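Local coordinates for protein coronin (Toxoplasma gondii, PDB 4OZU) that probably binds actin filaments and contributes to host-cell invasion and egress by the parasite, this chain being its WD40 beta-propeller domain, at residues Gly56-Leu61 and Ala73-His78; Gly77-Ile82 and Ile103-Gln108. All coordinates share one frame; numbering follows the deposited sequence. Where two conformers were deposited one is given.

Interaction 1: Gly56-Leu61 and Ala73-His78; sequences GVLGIL and AKIKGH
Gly56 and His78 meet at one end of the antiparallel pairing of strands 58-62 and 73-75. The ring of His78 brings ND1 to Gly56 O at 2.9 Å, donating its proton from well above the carbonyl plane (59° out of it). A water donates to the same oxygen at 2.7 Å and to His78 O at 2.9 Å, so Gly56 O takes two donors, one from the ring and one from a water that also links it to the His78 backbone. At its other nitrogen, NE2, the imidazole is hydrogen-bonded to Thr97, which leaves both ring nitrogens engaged and the ring's rotation fixed.

Beyond this loop end the pairing becomes regular. Leu58 and Ile75 form a hydrogen-bonded pair, Leu58 N reaching Ile75 O at 2.9 Å with a nearly straight N-H (168°), and Ile60 with Ala73 repeats the pattern two residues on. Gly59 and Lys74 make the non-hydrogen-bonded pair between them.

The side chain of Ile75 traces the apolar face. Its CB lies alongside Leu58 CB at 3.9 Å, the two side chains pointing the same way. CG1 then turns along the strand to within 4.0 Å of Ile60 CG1, and because the chain continues extended (chi2 179°), CD1 is carried over Ile60, 3.7 Å from its CG1 and 3.9 Å from its CD1. Leu95 of the next sheet touches both Leu58 and Ile75 on this face. On the other face, Lys74 bends at its second torsion, lays CD against Val57 CG1 and makes a cation-pi contact with Trp50. Two antiparallel neighbours in one blade, the second followed by a Gly-His that leads into the next blade, are characteristic of a WD40 propeller.

Interaction 2: Gly77-Ile82 and Ile103-Gln108; sequences GHTASI and IVRIWQ
Both His78 NE2 and Trp107 NE1 hydrogen-bond to one hydroxyl, Thr97 OG1, which draws the two nitrogens to 3.8 Å from each other without a bond between them. The imidazole and the six-membered ring of the indole are set obliquely: their centroids lie 5.5 Å apart and their planes meet at 58°, so neither a stack nor an edge-to-face pair results. Gly77 continues the approach, its CA sitting near the plane of the indole at the edge, 4.0 Å from Trp107 CH2.

Arg105 supplies the second half of the contact. Its chain is extended as far as NE (chi3 175°), which carries the guanidinium past the histidine side chain in the opposite direction. There the flat group is sandwiched: His78 CA lies 3.8 Å above one face, and Ile103 CG2 rests over the other, also 3.8 Å from the plane. The imidazole and guanidinium planes are 68° apart, with His78 CD2 3.8 Å from Arg105 NH1. Gly77 O is 3.6 Å from Arg105 NH2, a separation read here as packing, since the bond that orients this nitrogen is a salt bridge to Asp101. The same carboxylate oxygen, Asp101 OD2, also takes Thr79 OG1.

These are the His, Thr and Trp of the Asp-His-Ser/Thr-Trp tetrad of WD40 repeats, though here Asp101 pairs with Arg105. Because ND1 of His78 donates to Gly56 O, NE2 probably accepts from Thr97 OG1, whose oxygen could then receive the indole N-H; such a relay would tie the Gly-His loop to strand 104-108, while Asp101 probably balances the arginine's charge beside it.

Overall arrangement
From the N terminus the chain enters interaction 1 on strand 58-62 and passes through eleven residues, an excursion whose strand 67-68 joins the sheet of strand 16-25, before it returns antiparallel to the same blade at 73-78. It then passes directly into interaction 2, which opens on the shared residues Gly77 and His78, runs through strands 82-87 and 94-99, and closes at strand 104-108 of the next blade. The contacts follow one another, overlapping at those two residues, and neither nests in the other. Gly56 N lies 2.8 Å from Ala80 O, a probable hydrogen bond, and Ile75 CG2 packs on Trp107 CE2. Together they fasten the strand pair of one blade to the third strand of its neighbour.

Interaction 1: Gly56-Leu61 and Ala73-His78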
loop_
_atom_site.group_PDB
_atom_site.type_symbol
_atom_site.label_atom_id
_atom_site.label_comp_id
_atom_site.label_asym_id
_atom_site.label_seq_id
_atom_site.Cartn_x
_atom_site.Cartn_y
_atom_site.Cartn_z
ATOM N N GLY A 56 13.781 -15.997 2.815
ATOM C CA GLY A 56 12.850 -15.380 1.897
ATOM C C GLY A 56 13.551 -14.851 0.662
ATOM O O GLY A 56 14.650 -14.300 0.738
ATOM N N VAL A 57 12.904 -15.033 -0.481
ATOM C CA VAL A 57 13.410 -14.524 -1.744
ATOM C C VAL A 57 12.317 -13.737 -2.411
ATOM O O VAL A 57 11.157 -14.152 -2.425
ATOM C CB VAL A 57 13.885 -15.661 -2.680
ATOM C CG1 VAL A 57 14.340 -15.105 -4.028
ATOM C CG2 VAL A 57 15.007 -16.426 -2.028
ATOM N N LEU A 58 12.703 -12.588 -2.950
ATOM C CA LEU A 58 11.813 -11.734 -3.709
ATOM C C LEU A 58 12.092 -11.917 -5.193
ATOM O O LEU A 58 13.238 -11.814 -5.628
ATOM C CB LEU A 58 12.024 -10.281 -3.299
ATOM C CG LEU A 58 10.877 -9.284 -3.406
ATOM C CD1 LEU A 58 9.666 -9.721 -2.597
ATOM C CD2 LEU A 58 11.381 -7.932 -2.933
ATOM N N GLY A 59 11.050 -12.218 -5.960
ATOM C CA GLY A 59 11.145 -12.187 -7.405
ATOM C C GLY A 59 10.905 -10.765 -7.871
ATOM O O GLY A 59 9.995 -10.100 -7.373
ATOM N N ILE A 60 11.732 -10.296 -8.801
ATOM C CA ILE A 60 11.587 -8.960 -9.367
ATOM C C ILE A 60 11.330 -9.062 -10.869
ATOM O O ILE A 60 12.195 -9.497 -11.638
ATOM C CB ILE A 60 12.836 -8.079 -9.092
ATOM C CG1 ILE A 60 13.054 -7.902 -7.588
ATOM C CG2 ILE A 60 12.698 -6.714 -9.761
ATOM C CD1 ILE A 60 11.940 -7.158 -6.869
ATOM N N LEU A 61 10.122 -8.669 -11.265
ATOM C CA LEU A 61 9.687 -8.708 -12.656
ATOM C C LEU A 61 9.593 -7.297 -13.199
ATOM O O LEU A 61 9.348 -6.360 -12.441
ATOM C CB LEU A 61 8.320 -9.384 -12.787
ATOM C CG LEU A 61 8.173 -10.877 -12.498
ATOM C CD1 LEU A 61 8.375 -11.196 -11.027
ATOM C CD2 LEU A 61 6.799 -11.332 -12.956
ATOM N N ALA A 73 14.432 -11.559 -11.739
ATOM C CA ALA A 73 15.619 -11.277 -10.951
ATOM C C ALA A 73 15.326 -11.688 -9.509
ATOM O O ALA A 73 14.160 -11.829 -9.132
ATOM C CB ALA A 73 15.987 -9.808 -11.045
ATOM N N LYS A 74 16.371 -11.884 -8.709
ATOM C CA LYS A 74 16.206 -12.398 -7.352
ATOM C C LYS A 74 16.838 -11.506 -6.296
ATOM O O LYS A 74 17.969 -11.046 -6.445
ATOM C CB LYS A 74 16.812 -13.793 -7.234
ATOM C CG LYS A 74 16.317 -14.786 -8.260
ATOM C CD LYS A 74 14.856 -15.122 -8.063
ATOM C CE LYS A 74 14.433 -16.206 -9.039
ATOM N NZ LYS A 74 13.003 -16.553 -8.890
ATOM N N ILE A 75 16.099 -11.285 -5.216
ATOM C CA ILE A 75 16.628 -10.621 -4.039
ATOM C C ILE A 75 16.614 -11.626 -2.890
ATOM O O ILE A 75 15.556 -12.131 -2.519
ATOM C CB ILE A 75 15.808 -9.358 -3.688
ATOM C CG1 ILE A 75 15.922 -8.337 -4.819
ATOM C CG2 ILE A 75 16.287 -8.745 -2.365
ATOM C CD1 ILE A 75 15.132 -7.058 -4.592
ATOM N N LYS A 76 17.794 -11.921 -2.346
ATOM C CA LYS A 76 17.933 -12.906 -1.269
ATOM C C LYS A 76 18.218 -12.191 0.064
ATOM O O LYS A 76 17.445 -11.330 0.472
ATOM C CB LYS A 76 19.028 -13.913 -1.619
ATOM C CG LYS A 76 18.760 -14.663 -2.922
ATOM C CD LYS A 76 19.776 -15.770 -3.157
ATOM C CE LYS A 76 19.506 -16.514 -4.458
ATOM N NZ LYS A 76 18.199 -17.230 -4.446
ATOM N N GLY A 77 19.300 -12.549 0.749
ATOM C CA GLY A 77 19.678 -11.856 1.974
ATOM C C GLY A 77 18.860 -12.247 3.195
ATOM O O GLY A 77 19.419 -12.505 4.265
ATOM N N HIS A 78 17.540 -12.288 3.039
ATOM C CA HIS A 78 16.640 -12.675 4.125
ATOM C C HIS A 78 16.961 -14.067 4.651
ATOM O O HIS A 78 17.341 -14.948 3.884
ATOM C CB HIS A 78 15.182 -12.641 3.657
ATOM C CG HIS A 78 14.837 -11.445 2.829
ATOM N ND1 HIS A 78 14.844 -11.468 1.450
ATOM C CD2 HIS A 78 14.470 -10.191 3.182
ATOM C CE1 HIS A 78 14.497 -10.279 0.991
ATOM N NE2 HIS A 78 14.264 -9.487 2.023
HETATM O O HOH W 1 17.087 -15.373 1.019
#

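Interaction 2: Gly77-Ile82 and Ile103-Gln108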
loop_
_atom_site.group_PDB
_atom_site.type_symbol
_atom_site.label_atom_id
_atom_site.label_comp_id
_atom_site.label_asym_id
_atom_site.label_seq_id
_atom_site.Cartn_x
_atom_site.Cartn_y
_atom_site.Cartn_z
ATOM N N GLY A 77 19.300 -12.549 0.749
ATOM C CA GLY A 77 19.678 -11.856 1.974
ATOM C C GLY A 77 18.860 -12.247 3.195
ATOM O O GLY A 77 19.419 -12.505 4.265
ATOM N N HIS A 78 17.540 -12.288 3.039
ATOM C CA HIS A 78 16.640 -12.675 4.125
ATOM C C HIS A 78 16.961 -14.067 4.651
ATOM O O HIS A 78 17.341 -14.948 3.884
ATOM C CB HIS A 78 15.182 -12.641 3.657
ATOM C CG HIS A 78 14.837 -11.445 2.829
ATOM N ND1 HIS A 78 14.844 -11.468 1.450
ATOM C CD2 HIS A 78 14.470 -10.191 3.182
ATOM C CE1 HIS A 78 14.497 -10.279 0.991
ATOM N NE2 HIS A 78 14.264 -9.487 2.023
ATOM N N THR A 79 16.793 -14.264 5.957
ATOM C CA THR A 79 17.044 -15.561 6.579
ATOM C C THR A 79 15.724 -16.203 7.019
ATOM O O THR A 79 15.690 -17.352 7.456
ATOM C CB THR A 79 18.015 -15.435 7.777
ATOM O OG1 THR A 79 17.359 -14.830 8.901
ATOM C CG2 THR A 79 19.233 -14.604 7.382
ATOM N N ALA A 80 14.632 -15.460 6.863
ATOM C CA ALA A 80 13.295 -15.983 7.122
ATOM C C ALA A 80 12.334 -15.406 6.084
ATOM O O ALA A 80 12.767 -14.784 5.122
ATOM C CB ALA A 80 12.853 -15.651 8.542
ATOM N N SER A 81 11.037 -15.613 6.279
ATOM C CA SER A 81 10.053 -15.222 5.275
ATOM C C SER A 81 9.868 -13.713 5.206
ATOM O O SER A 81 10.059 -13.002 6.191
ATOM C CB SER A 81 8.704 -15.879 5.561
ATOM O OG SER A 81 8.089 -15.289 6.693
ATOM N N ILE A 82 9.482 -13.243 4.027
ATOM C CA ILE A 82 9.206 -11.833 3.803
ATOM C C ILE A 82 7.771 -11.512 4.209
ATOM O O ILE A 82 6.825 -12.133 3.718
ATOM C CB ILE A 82 9.426 -11.447 2.330
ATOM C CG1 ILE A 82 10.884 -11.683 1.930
ATOM C CG2 ILE A 82 9.054 -9.991 2.092
ATOM C CD1 ILE A 82 11.108 -11.767 0.425
ATOM N N ILE A 103 14.650 -8.074 10.756
ATOM C CA ILE A 103 15.462 -7.089 10.056
ATOM C C ILE A 103 14.699 -6.435 8.902
ATOM O O ILE A 103 14.027 -7.113 8.122
ATOM C CB ILE A 103 16.759 -7.742 9.528
ATOM C CG1 ILE A 103 17.598 -8.232 10.713
ATOM C CG2 ILE A 103 17.565 -6.759 8.678
ATOM C CD1 ILE A 103 18.773 -9.120 10.334
ATOM N N VAL A 104 14.794 -5.109 8.816
ATOM C CA VAL A 104 14.314 -4.378 7.652
ATOM C C VAL A 104 15.512 -4.114 6.751
ATOM O O VAL A 104 16.534 -3.605 7.203
ATOM C CB VAL A 104 13.621 -3.046 8.029
ATOM C CG1 VAL A 104 13.170 -2.298 6.775
ATOM C CG2 VAL A 104 12.429 -3.304 8.932
ATOM N N ARG A 105 15.382 -4.485 5.479
ATOM C CA ARG A 105 16.470 -4.370 4.516
ATOM C C ARG A 105 16.100 -3.392 3.410
ATOM O O ARG A 105 15.005 -3.458 2.866
ATOM C CB ARG A 105 16.794 -5.741 3.917
ATOM C CG ARG A 105 17.379 -6.718 4.924
ATOM C CD ARG A 105 17.522 -8.120 4.345
ATOM N NE ARG A 105 18.198 -9.026 5.276
ATOM C CZ ARG A 105 17.597 -9.697 6.255
ATOM N NH1 ARG A 105 16.291 -9.577 6.453
ATOM N NH2 ARG A 105 18.305 -10.504 7.044
ATOM N N ILE A 106 17.016 -2.477 3.105
ATOM C CA ILE A 106 16.846 -1.549 1.991
ATOM C C ILE A 106 17.686 -2.061 0.831
ATOM O O ILE A 106 18.872 -2.348 0.989
ATOM C CB ILE A 106 17.271 -0.104 2.346
ATOM C CG1 ILE A 106 16.686 0.333 3.696
ATOM C CG2 ILE A 106 16.844 0.857 1.248
ATOM C CD1 ILE A 106 15.189 0.203 3.801
ATOM N N TRP A 107 17.059 -2.176 -0.331
ATOM C CA TRP A 107 17.690 -2.754 -1.506
ATOM C C TRP A 107 17.842 -1.730 -2.621
ATOM O O TRP A 107 16.987 -0.864 -2.785
ATOM C CB TRP A 107 16.862 -3.927 -2.014
ATOM C CG TRP A 107 16.671 -5.009 -1.019
ATOM C CD1 TRP A 107 15.570 -5.225 -0.247
ATOM C CD2 TRP A 107 17.603 -6.049 -0.692
ATOM N NE1 TRP A 107 15.755 -6.334 0.540
ATOM C CE2 TRP A 107 16.995 -6.857 0.288
ATOM C CE3 TRP A 107 18.888 -6.372 -1.132
ATOM C CZ2 TRP A 107 17.631 -7.966 0.836
ATOM C CZ3 TRP A 107 19.517 -7.475 -0.589
ATOM C CH2 TRP A 107 18.887 -8.259 0.386
ATOM N N GLN A 108 18.924 -1.847 -3.386
ATOM C CA GLN A 108 19.122 -1.037 -4.584
ATOM C C GLN A 108 19.345 -1.927 -5.799
ATOM O O GLN A 108 20.389 -2.574 -5.927
ATOM C CB GLN A 108 20.301 -0.084 -4.414
ATOM C CG GLN A 108 20.446 0.905 -5.561
ATOM C CD GLN A 108 21.497 1.959 -5.293
ATOM O OE1 GLN A 108 22.450 1.728 -4.550
ATOM N NE2 GLN A 108 21.325 3.129 -5.894
#